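Local coordinates for putative type VI secretion protein (Escherichia coli, PDB 6SKI) that is a phospholipase effector toxin of the type VI secretion system, probably cleaving membrane lipids of target cells after delivery on the VgrG spike, at residues V419-E430 with A455-R466; E237-T246 with V275-A284. All blocks are in the same frame, centred on the assembly; numbering follows the deposited sequence.

Interaction 1 of 2, residues V419-E430 with A455-R466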
loop_
_atom_site.group_PDB
_atom_site.type_symbol
_atom_site.label_atom_id
_atom_site.label_comp_id
_atom_site.label_asym_id
_atom_site.label_seq_id
_atom_site.Cartn_x
_atom_site.Cartn_y
_atom_site.Cartn_z
ATOM N N VAL A 419 14.354 -1.599 9.810
ATOM C CA VAL A 419 15.195 -0.431 9.578
ATOM C C VAL A 419 14.444 0.604 8.754
ATOM O O VAL A 419 14.467 1.802 9.059
ATOM C CB VAL A 419 16.507 -0.851 8.893
ATOM C CG1 VAL A 419 17.365 0.360 8.592
ATOM C CG2 VAL A 419 17.260 -1.848 9.749
ATOM N N CYS A 420 13.758 0.157 7.701
ATOM C CA CYS A 420 12.977 1.090 6.895
ATOM C C CYS A 420 11.839 1.703 7.703
ATOM O O CYS A 420 11.518 2.887 7.534
ATOM C CB CYS A 420 12.443 0.372 5.662
ATOM S SG CYS A 420 13.754 -0.224 4.586
ATOM N N LEU A 421 11.242 0.915 8.597
ATOM C CA LEU A 421 10.247 1.429 9.527
ATOM C C LEU A 421 10.823 2.539 10.387
ATOM O O LEU A 421 10.181 3.569 10.597
ATOM C CB LEU A 421 9.742 0.295 10.411
ATOM C CG LEU A 421 8.586 0.623 11.343
ATOM C CD1 LEU A 421 7.367 1.053 10.560
ATOM C CD2 LEU A 421 8.289 -0.568 12.206
ATOM N N ARG A 422 12.024 2.333 10.919
ATOM C CA ARG A 422 12.625 3.336 11.790
ATOM C C ARG A 422 12.972 4.601 11.019
ATOM O O ARG A 422 12.865 5.711 11.551
ATOM C CB ARG A 422 13.850 2.754 12.486
ATOM C CG ARG A 422 13.466 1.770 13.559
ATOM C CD ARG A 422 14.570 0.812 13.898
ATOM N NE ARG A 422 14.031 -0.365 14.567
ATOM C CZ ARG A 422 13.991 -0.518 15.883
ATOM N NH1 ARG A 422 14.455 0.436 16.676
ATOM N NH2 ARG A 422 13.483 -1.619 16.407
ATOM N N VAL A 423 13.368 4.460 9.755
ATOM C CA VAL A 423 13.622 5.644 8.938
ATOM C C VAL A 423 12.333 6.425 8.705
ATOM O O VAL A 423 12.305 7.659 8.828
ATOM C CB VAL A 423 14.293 5.252 7.613
ATOM C CG1 VAL A 423 14.632 6.490 6.817
ATOM C CG2 VAL A 423 15.546 4.453 7.878
ATOM N N MET A 424 11.244 5.728 8.375
ATOM C CA MET A 424 9.970 6.422 8.196
ATOM C C MET A 424 9.478 7.034 9.502
ATOM O O MET A 424 8.874 8.111 9.497
ATOM C CB MET A 424 8.921 5.480 7.612
ATOM C CG MET A 424 7.661 6.190 7.139
ATOM S SD MET A 424 7.911 7.408 5.835
ATOM C CE MET A 424 8.374 6.367 4.466
ATOM N N LEU A 425 9.725 6.365 10.627
ATOM C CA LEU A 425 9.349 6.924 11.919
ATOM C C LEU A 425 10.117 8.202 12.200
ATOM O O LEU A 425 9.551 9.172 12.709
ATOM C CB LEU A 425 9.598 5.906 13.031
ATOM C CG LEU A 425 8.647 4.722 13.169
ATOM C CD1 LEU A 425 9.302 3.623 13.980
ATOM C CD2 LEU A 425 7.361 5.156 13.817
ATOM N N ASP A 426 11.409 8.222 11.871
ATOM C CA ASP A 426 12.200 9.430 12.066
ATOM C C ASP A 426 11.683 10.565 11.197
ATOM O O ASP A 426 11.550 11.704 11.664
ATOM C CB ASP A 426 13.668 9.142 11.763
ATOM C CG ASP A 426 14.576 10.290 12.136
ATOM O OD1 ASP A 426 14.330 10.929 13.177
ATOM O OD2 ASP A 426 15.539 10.553 11.387
ATOM N N ALA A 427 11.363 10.271 9.936
ATOM C CA ALA A 427 10.841 11.305 9.048
ATOM C C ALA A 427 9.520 11.859 9.565
ATOM O O ALA A 427 9.320 13.080 9.621
ATOM C CB ALA A 427 10.670 10.742 7.640
ATOM N N ALA A 428 8.605 10.972 9.959
ATOM C CA ALA A 428 7.302 11.417 10.433
ATOM C C ALA A 428 7.424 12.205 11.729
ATOM O O ALA A 428 6.757 13.229 11.904
ATOM C CB ALA A 428 6.376 10.219 10.611
ATOM N N GLN A 429 8.277 11.750 12.648
ATOM C CA GLN A 429 8.474 12.470 13.899
ATOM C C GLN A 429 9.099 13.835 13.664
ATOM O O GLN A 429 8.820 14.779 14.410
ATOM C CB GLN A 429 9.334 11.633 14.841
ATOM C CG GLN A 429 8.560 10.546 15.559
ATOM C CD GLN A 429 9.453 9.446 16.092
ATOM O OE1 GLN A 429 10.677 9.542 16.030
ATOM N NE2 GLN A 429 8.843 8.391 16.615
ATOM N N GLU A 430 9.950 13.963 12.644
ATOM C CA GLU A 430 10.412 15.289 12.254
ATOM C C GLU A 430 9.258 16.138 11.743
ATOM O O GLU A 430 9.183 17.336 12.036
ATOM C CB GLU A 430 11.501 15.188 11.191
ATOM C CG GLU A 430 12.905 15.083 11.740
ATOM C CD GLU A 430 13.947 15.077 10.644
ATOM O OE1 GLU A 430 15.047 14.534 10.870
ATOM O OE2 GLU A 430 13.664 15.610 9.553
ATOM N N ALA A 455 21.312 0.581 10.919
ATOM C CA ALA A 455 20.049 1.298 10.986
ATOM C C ALA A 455 20.289 2.759 11.310
ATOM O O ALA A 455 19.733 3.645 10.650
ATOM C CB ALA A 455 19.135 0.667 12.027
ATOM N N ASP A 456 21.165 3.026 12.281
ATOM C CA ASP A 456 21.520 4.403 12.583
ATOM C C ASP A 456 21.986 5.113 11.326
ATOM O O ASP A 456 21.474 6.187 10.985
ATOM C CB ASP A 456 22.606 4.437 13.654
ATOM C CG ASP A 456 22.083 4.070 15.022
ATOM O OD1 ASP A 456 20.876 3.778 15.137
ATOM O OD2 ASP A 456 22.880 4.067 15.982
ATOM N N LYS A 457 22.886 4.478 10.571
ATOM C CA LYS A 457 23.363 5.094 9.343
ATOM C C LYS A 457 22.204 5.363 8.403
ATOM O O LYS A 457 22.064 6.476 7.882
ATOM C CB LYS A 457 24.410 4.205 8.676
ATOM C CG LYS A 457 24.990 4.801 7.409
ATOM C CD LYS A 457 26.367 4.244 7.118
ATOM C CE LYS A 457 26.860 4.699 5.760
ATOM N NZ LYS A 457 28.068 3.946 5.336
ATOM N N ALA A 458 21.311 4.383 8.245
ATOM C CA ALA A 458 20.154 4.589 7.389
ATOM C C ALA A 458 19.329 5.763 7.882
ATOM O O ALA A 458 18.952 6.638 7.093
ATOM C CB ALA A 458 19.306 3.321 7.331
ATOM N N ILE A 459 19.104 5.842 9.196
ATOM C CA ILE A 459 18.357 6.971 9.735
ATOM C C ILE A 459 19.077 8.266 9.406
ATOM O O ILE A 459 18.466 9.228 8.923
ATOM C CB ILE A 459 18.136 6.801 11.249
ATOM C CG1 ILE A 459 17.023 5.789 11.511
ATOM C CG2 ILE A 459 17.803 8.129 11.892
ATOM C CD1 ILE A 459 17.154 5.061 12.819
ATOM N N ALA A 460 20.402 8.280 9.575
ATOM C CA ALA A 460 21.154 9.478 9.234
ATOM C C ALA A 460 20.986 9.804 7.761
ATOM O O ALA A 460 20.764 10.966 7.398
ATOM C CB ALA A 460 22.628 9.297 9.586
ATOM N N GLN A 461 21.010 8.778 6.908
ATOM C CA GLN A 461 20.813 9.012 5.486
ATOM C C GLN A 461 19.477 9.684 5.239
ATOM O O GLN A 461 19.394 10.648 4.467
ATOM C CB GLN A 461 20.912 7.698 4.718
ATOM C CG GLN A 461 22.320 7.168 4.613
ATOM C CD GLN A 461 22.385 5.856 3.882
ATOM O OE1 GLN A 461 21.380 5.371 3.371
ATOM N NE2 GLN A 461 23.569 5.268 3.829
ATOM N N GLY A 462 18.433 9.245 5.945
ATOM C CA GLY A 462 17.149 9.897 5.793
ATOM C C GLY A 462 17.236 11.367 6.139
ATOM O O GLY A 462 16.812 12.222 5.356
ATOM N N LYS A 463 17.872 11.682 7.270
ATOM C CA LYS A 463 18.039 13.079 7.640
ATOM C C LYS A 463 18.731 13.843 6.525
ATOM O O LYS A 463 18.307 14.945 6.158
ATOM C CB LYS A 463 18.833 13.189 8.940
ATOM C CG LYS A 463 18.129 12.595 10.139
ATOM C CD LYS A 463 18.993 12.671 11.381
ATOM C CE LYS A 463 18.319 11.995 12.562
ATOM N NZ LYS A 463 16.965 12.549 12.834
ATOM N N ALA A 464 19.750 13.231 5.918
ATOM C CA ALA A 464 20.489 13.915 4.868
ATOM C C ALA A 464 19.581 14.247 3.695
ATOM O O ALA A 464 19.648 15.349 3.142
ATOM C CB ALA A 464 21.671 13.062 4.416
ATOM N N VAL A 465 18.714 13.312 3.301
ATOM C CA VAL A 465 17.825 13.605 2.183
ATOM C C VAL A 465 16.736 14.576 2.618
ATOM O O VAL A 465 16.191 15.327 1.801
ATOM C CB VAL A 465 17.255 12.308 1.579
ATOM C CG1 VAL A 465 18.344 11.260 1.481
ATOM C CG2 VAL A 465 16.081 11.793 2.371
ATOM N N ARG A 466 16.403 14.582 3.911
ATOM C CA ARG A 466 15.385 15.508 4.395
ATOM C C ARG A 466 15.955 16.909 4.568
ATOM O O ARG A 466 15.252 17.902 4.357
ATOM C CB ARG A 466 14.779 14.988 5.693
ATOM C CG ARG A 466 13.843 13.818 5.468
ATOM C CD ARG A 466 12.971 13.544 6.669
ATOM N NE ARG A 466 13.746 13.488 7.899
ATOM C CZ ARG A 466 14.214 12.364 8.426
ATOM N NH1 ARG A 466 13.988 11.207 7.822
ATOM N NH2 ARG A 466 14.910 12.395 9.550
#
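Val419, Val423, Asp426 and Glu430 of helix 416-431 pack against helix 452-466 in a two-helix contact on one flank of the central sheet of an alpha/beta-hydrolase-like fold. The helices run in roughly the same direction, their axes 9.0 Å apart at closest and crossing at -38°. One end is small and apolar, the other a salt-bridge network. At the apolar end, Val419 CG1 lies 3.8 Å from Ala458 CB and also touches Ala455. Val423 turns CG2 to Ala458 CB and Ile459 CG1, while its CG1 faces Gly462, whose lack of a side chain allows close packing there. Ile459 reaches across with CD1 against Arg422 CB and rests CG2 on Asp426 OD2, at the border with the charged end.

In the network, Asp426 OD2 accepts two bonds: Lys463 NZ comes in on its syn lone pair at 2.8 Å, and Arg466 NH2 meets it from above the carboxylate plane at 2.7 Å. The Arg466 chain bends at chi3 (-49°), which brings its guanidinium back over Ala427. One face of the group lies on Ala427 CA, and the other is backed by Gly462 and Lys463 of its own helix. Phe280 of strand 278-284 makes a cation-pi contact with Arg466, linking the network to the sheet. Arg466 also takes Glu430 side-on, the two planes 77° apart and each carboxylate oxygen approached from above its plane: NH2 binds OE1 and NE reaches OE2, this last bond 2.7 Å long.

Interaction 2 of 2, residues E237-T246 with V275-A284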
loop_
_atom_site.group_PDB
_atom_site.type_symbol
_atom_site.label_atom_id
_atom_site.label_comp_id
_atom_site.label_asym_id
_atom_site.label_seq_id
_atom_site.Cartn_x
_atom_site.Cartn_y
_atom_site.Cartn_z
ATOM N N GLU A 237 -6.215 19.261 5.709
ATOM C CA GLU A 237 -4.871 19.522 5.224
ATOM C C GLU A 237 -4.019 18.298 5.519
ATOM O O GLU A 237 -4.290 17.559 6.465
ATOM C CB GLU A 237 -4.294 20.783 5.883
ATOM C CG GLU A 237 -2.845 21.076 5.573
ATOM C CD GLU A 237 -2.446 22.480 5.966
ATOM O OE1 GLU A 237 -3.312 23.224 6.469
ATOM O OE2 GLU A 237 -1.266 22.840 5.775
ATOM N N VAL A 238 -3.000 18.070 4.699
ATOM C CA VAL A 238 -2.092 16.943 4.883
ATOM C C VAL A 238 -0.821 17.457 5.542
ATOM O O VAL A 238 -0.176 18.378 5.029
ATOM C CB VAL A 238 -1.780 16.238 3.556
ATOM C CG1 VAL A 238 -0.798 15.108 3.786
ATOM C CG2 VAL A 238 -3.047 15.701 2.935
ATOM N N ARG A 239 -0.467 16.871 6.685
ATOM C CA ARG A 239 0.750 17.260 7.388
ATOM C C ARG A 239 1.959 16.487 6.880
ATOM O O ARG A 239 2.955 17.079 6.457
ATOM C CB ARG A 239 0.577 17.056 8.894
ATOM C CG ARG A 239 1.691 17.669 9.718
ATOM C CD ARG A 239 1.483 17.448 11.200
ATOM N NE ARG A 239 1.078 16.083 11.507
ATOM C CZ ARG A 239 0.844 15.641 12.735
ATOM N NH1 ARG A 239 0.979 16.457 13.768
ATOM N NH2 ARG A 239 0.480 14.384 12.933
ATOM N N PHE A 240 1.892 15.159 6.921
ATOM C CA PHE A 240 2.994 14.308 6.497
ATOM C C PHE A 240 2.494 13.261 5.517
ATOM O O PHE A 240 1.477 12.608 5.765
ATOM C CB PHE A 240 3.664 13.622 7.689
ATOM C CG PHE A 240 4.813 12.737 7.305
ATOM C CD1 PHE A 240 5.993 13.278 6.837
ATOM C CD2 PHE A 240 4.710 11.364 7.403
ATOM C CE1 PHE A 240 7.044 12.471 6.483
ATOM C CE2 PHE A 240 5.761 10.554 7.049
ATOM C CZ PHE A 240 6.928 11.109 6.587
ATOM N N LEU A 241 3.210 13.109 4.408
ATOM C CA LEU A 241 2.955 12.061 3.427
ATOM C C LEU A 241 4.116 11.078 3.484
ATOM O O LEU A 241 5.243 11.419 3.110
ATOM C CB LEU A 241 2.799 12.652 2.029
ATOM C CG LEU A 241 2.264 11.739 0.929
ATOM C CD1 LEU A 241 0.915 11.187 1.304
ATOM C CD2 LEU A 241 2.179 12.496 -0.379
ATOM N N GLY A 242 3.846 9.866 3.954
ATOM C CA GLY A 242 4.881 8.860 4.054
ATOM C C GLY A 242 4.673 7.725 3.080
ATOM O O GLY A 242 3.717 6.958 3.207
ATOM N N LEU A 243 5.566 7.600 2.106
ATOM C CA LEU A 243 5.434 6.623 1.038
ATOM C C LEU A 243 6.579 5.629 1.125
ATOM O O LEU A 243 7.721 6.012 1.387
ATOM C CB LEU A 243 5.437 7.307 -0.324
ATOM C CG LEU A 243 4.555 8.548 -0.441
ATOM C CD1 LEU A 243 4.941 9.347 -1.665
ATOM C CD2 LEU A 243 3.088 8.173 -0.474
ATOM N N PHE A 244 6.278 4.352 0.911
ATOM C CA PHE A 244 7.298 3.324 1.072
ATOM C C PHE A 244 7.862 2.795 -0.239
ATOM O O PHE A 244 9.071 2.583 -0.326
ATOM C CB PHE A 244 6.762 2.164 1.910
ATOM C CG PHE A 244 6.994 2.336 3.381
ATOM C CD1 PHE A 244 8.272 2.249 3.900
ATOM C CD2 PHE A 244 5.948 2.586 4.242
ATOM C CE1 PHE A 244 8.500 2.404 5.242
ATOM C CE2 PHE A 244 6.173 2.744 5.589
ATOM C CZ PHE A 244 7.452 2.651 6.089
ATOM N N ASP A 245 7.035 2.500 -1.239
ATOM C CA ASP A 245 7.571 2.285 -2.580
ATOM C C ASP A 245 6.468 2.431 -3.614
ATOM O O ASP A 245 5.817 1.441 -3.944
ATOM C CB ASP A 245 8.199 0.891 -2.681
ATOM C CG ASP A 245 9.304 0.814 -3.711
ATOM O OD1 ASP A 245 9.916 1.853 -4.011
ATOM O OD2 ASP A 245 9.557 -0.294 -4.222
ATOM N N THR A 246 6.301 3.610 -4.204
ATOM C CA THR A 246 5.104 3.865 -5.000
ATOM C C THR A 246 5.138 3.042 -6.281
ATOM O O THR A 246 5.986 3.260 -7.151
ATOM C CB THR A 246 4.966 5.348 -5.314
ATOM O OG1 THR A 246 5.142 6.105 -4.112
ATOM C CG2 THR A 246 3.590 5.631 -5.880
ATOM N N VAL A 275 1.061 19.947 -1.592
ATOM C CA VAL A 275 0.292 18.731 -1.361
ATOM C C VAL A 275 0.359 18.326 0.102
ATOM O O VAL A 275 -0.560 17.682 0.618
ATOM C CB VAL A 275 0.783 17.606 -2.292
ATOM C CG1 VAL A 275 2.114 17.050 -1.818
ATOM C CG2 VAL A 275 -0.256 16.512 -2.395
ATOM N N ALA A 276 1.429 18.704 0.794
ATOM C CA ALA A 276 1.624 18.372 2.197
ATOM C C ALA A 276 2.730 19.261 2.736
ATOM O O ALA A 276 3.477 19.882 1.980
ATOM C CB ALA A 276 1.970 16.894 2.389
ATOM N N LYS A 277 2.824 19.319 4.062
ATOM C CA LYS A 277 3.867 20.129 4.675
ATOM C C LYS A 277 5.212 19.419 4.621
ATOM O O LYS A 277 6.240 20.043 4.337
ATOM C CB LYS A 277 3.479 20.486 6.109
ATOM C CG LYS A 277 2.123 21.166 6.194
ATOM C CD LYS A 277 1.880 21.805 7.547
ATOM C CE LYS A 277 1.068 20.897 8.454
ATOM N NZ LYS A 277 -0.389 20.959 8.154
ATOM N N LYS A 278 5.224 18.116 4.879
ATOM C CA LYS A 278 6.416 17.294 4.735
ATOM C C LYS A 278 6.050 16.019 3.995
ATOM O O LYS A 278 5.024 15.398 4.283
ATOM C CB LYS A 278 7.029 16.948 6.094
ATOM C CG LYS A 278 7.443 18.150 6.922
ATOM C CD LYS A 278 8.567 18.917 6.264
ATOM C CE LYS A 278 9.367 19.697 7.285
ATOM N NZ LYS A 278 9.559 18.915 8.535
ATOM N N VAL A 279 6.881 15.640 3.030
ATOM C CA VAL A 279 6.708 14.406 2.274
ATOM C C VAL A 279 8.023 13.646 2.314
ATOM O O VAL A 279 9.091 14.240 2.136
ATOM C CB VAL A 279 6.282 14.673 0.818
ATOM C CG1 VAL A 279 6.137 13.372 0.055
ATOM C CG2 VAL A 279 4.986 15.459 0.776
ATOM N N PHE A 280 7.951 12.342 2.567
ATOM C CA PHE A 280 9.131 11.490 2.582
ATOM C C PHE A 280 8.808 10.170 1.905
ATOM O O PHE A 280 7.795 9.543 2.220
ATOM C CB PHE A 280 9.613 11.233 4.009
ATOM C CG PHE A 280 10.903 10.476 4.085
ATOM C CD1 PHE A 280 12.083 11.050 3.657
ATOM C CD2 PHE A 280 10.935 9.184 4.574
ATOM C CE1 PHE A 280 13.265 10.354 3.727
ATOM C CE2 PHE A 280 12.116 8.491 4.648
ATOM C CZ PHE A 280 13.282 9.076 4.220
ATOM N N GLN A 281 9.661 9.756 0.975
ATOM C CA GLN A 281 9.570 8.438 0.373
ATOM C C GLN A 281 10.859 7.667 0.588
ATOM O O GLN A 281 11.955 8.216 0.449
ATOM C CB GLN A 281 9.286 8.500 -1.124
ATOM C CG GLN A 281 8.816 7.170 -1.668
ATOM C CD GLN A 281 8.406 7.226 -3.113
ATOM O OE1 GLN A 281 8.993 7.948 -3.909
ATOM N NE2 GLN A 281 7.399 6.447 -3.466
ATOM N N ILE A 282 10.718 6.394 0.925
ATOM C CA ILE A 282 11.812 5.439 0.858
ATOM C C ILE A 282 11.654 4.667 -0.442
ATOM O O ILE A 282 10.536 4.506 -0.939
ATOM C CB ILE A 282 11.830 4.504 2.076
ATOM C CG1 ILE A 282 11.614 5.309 3.354
ATOM C CG2 ILE A 282 13.159 3.790 2.166
ATOM C CD1 ILE A 282 11.568 4.476 4.602
ATOM N N THR A 283 12.768 4.265 -1.036
ATOM C CA THR A 283 12.762 3.606 -2.332
ATOM C C THR A 283 13.613 2.349 -2.251
ATOM O O THR A 283 14.657 2.341 -1.595
ATOM C CB THR A 283 13.279 4.565 -3.419
ATOM O OG1 THR A 283 12.218 5.432 -3.832
ATOM C CG2 THR A 283 13.818 3.812 -4.625
ATOM N N ALA A 284 13.155 1.285 -2.903
ATOM C CA ALA A 284 13.891 0.029 -2.922
ATOM C C ALA A 284 14.993 0.097 -3.968
ATOM O O ALA A 284 14.715 0.246 -5.162
ATOM C CB ALA A 284 12.946 -1.130 -3.218
#
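Strands 237-243 and 278-284 run parallel and adjacent, 6° apart in direction, in the mixed central sheet of an alpha/beta-hydrolase-like fold, with backbone bonds alternating from Lys278 N to Arg239 O as far as Ile282 N to Leu243 O. In the middle of the ladder, Phe280 N gives to Leu241 O at 2.9 Å and Phe280 O takes Leu243 N at 3.0 Å. Lys277 N, just before the second strand, also bonds Val238 O.

On one face of the sheet Phe240 lies beside Phe280, its CZ 3.7 Å from Phe280 CB, with Lys278 CB at its ring edge. Phe240 and Phe280 both pack under helix 416-431. The other face pairs Leu241 with Val279 (Leu241 CB to Val279 CG2, 3.8 Å) and sets Leu243 CB against Gln281 CG. Near the N-terminal end Lys277, bent at chi3 and chi4, sets CE against Arg239 CG and makes a weak salt bridge to Glu237; the Arg239 guanidinium pairs instead with Asp192 of the neighbouring strand.

Past the C-terminal end of strand 237-243, Asp245 hydrogen-bonds His310 and pairs with Arg534, consistent with the acid of a Ser197-His310-Asp245 triad. The second strand meets this carboxylate too: Ala284 N makes a weak bond to Asp245 OD1 at 3.5 Å, and Ala284 CB lies 3.6 Å from Asp245 OD2.

Overall arrangement
Following the chain from the N terminus, strand 237-243 comes first, and interaction 2 closes a loop when 278-284 joins it; 28 residues, none in helix or strand, separate 237-246 from 275-284. The chain then passes through strand 303-306, next in the sheet, and much further on before interaction 1 closes a second loop, of 24 residues between 419-430 and 455-466. The two loops follow in series, neither enclosing the other, yet their centres lie about 13 Å apart and they touch. Met424 and Ala427 of the first helix and Val465 of the second meet the sheet at Leu243 and Phe280, tying the helix pair to the two strands, the first of which leads into the probable catalytic acid, Asp245.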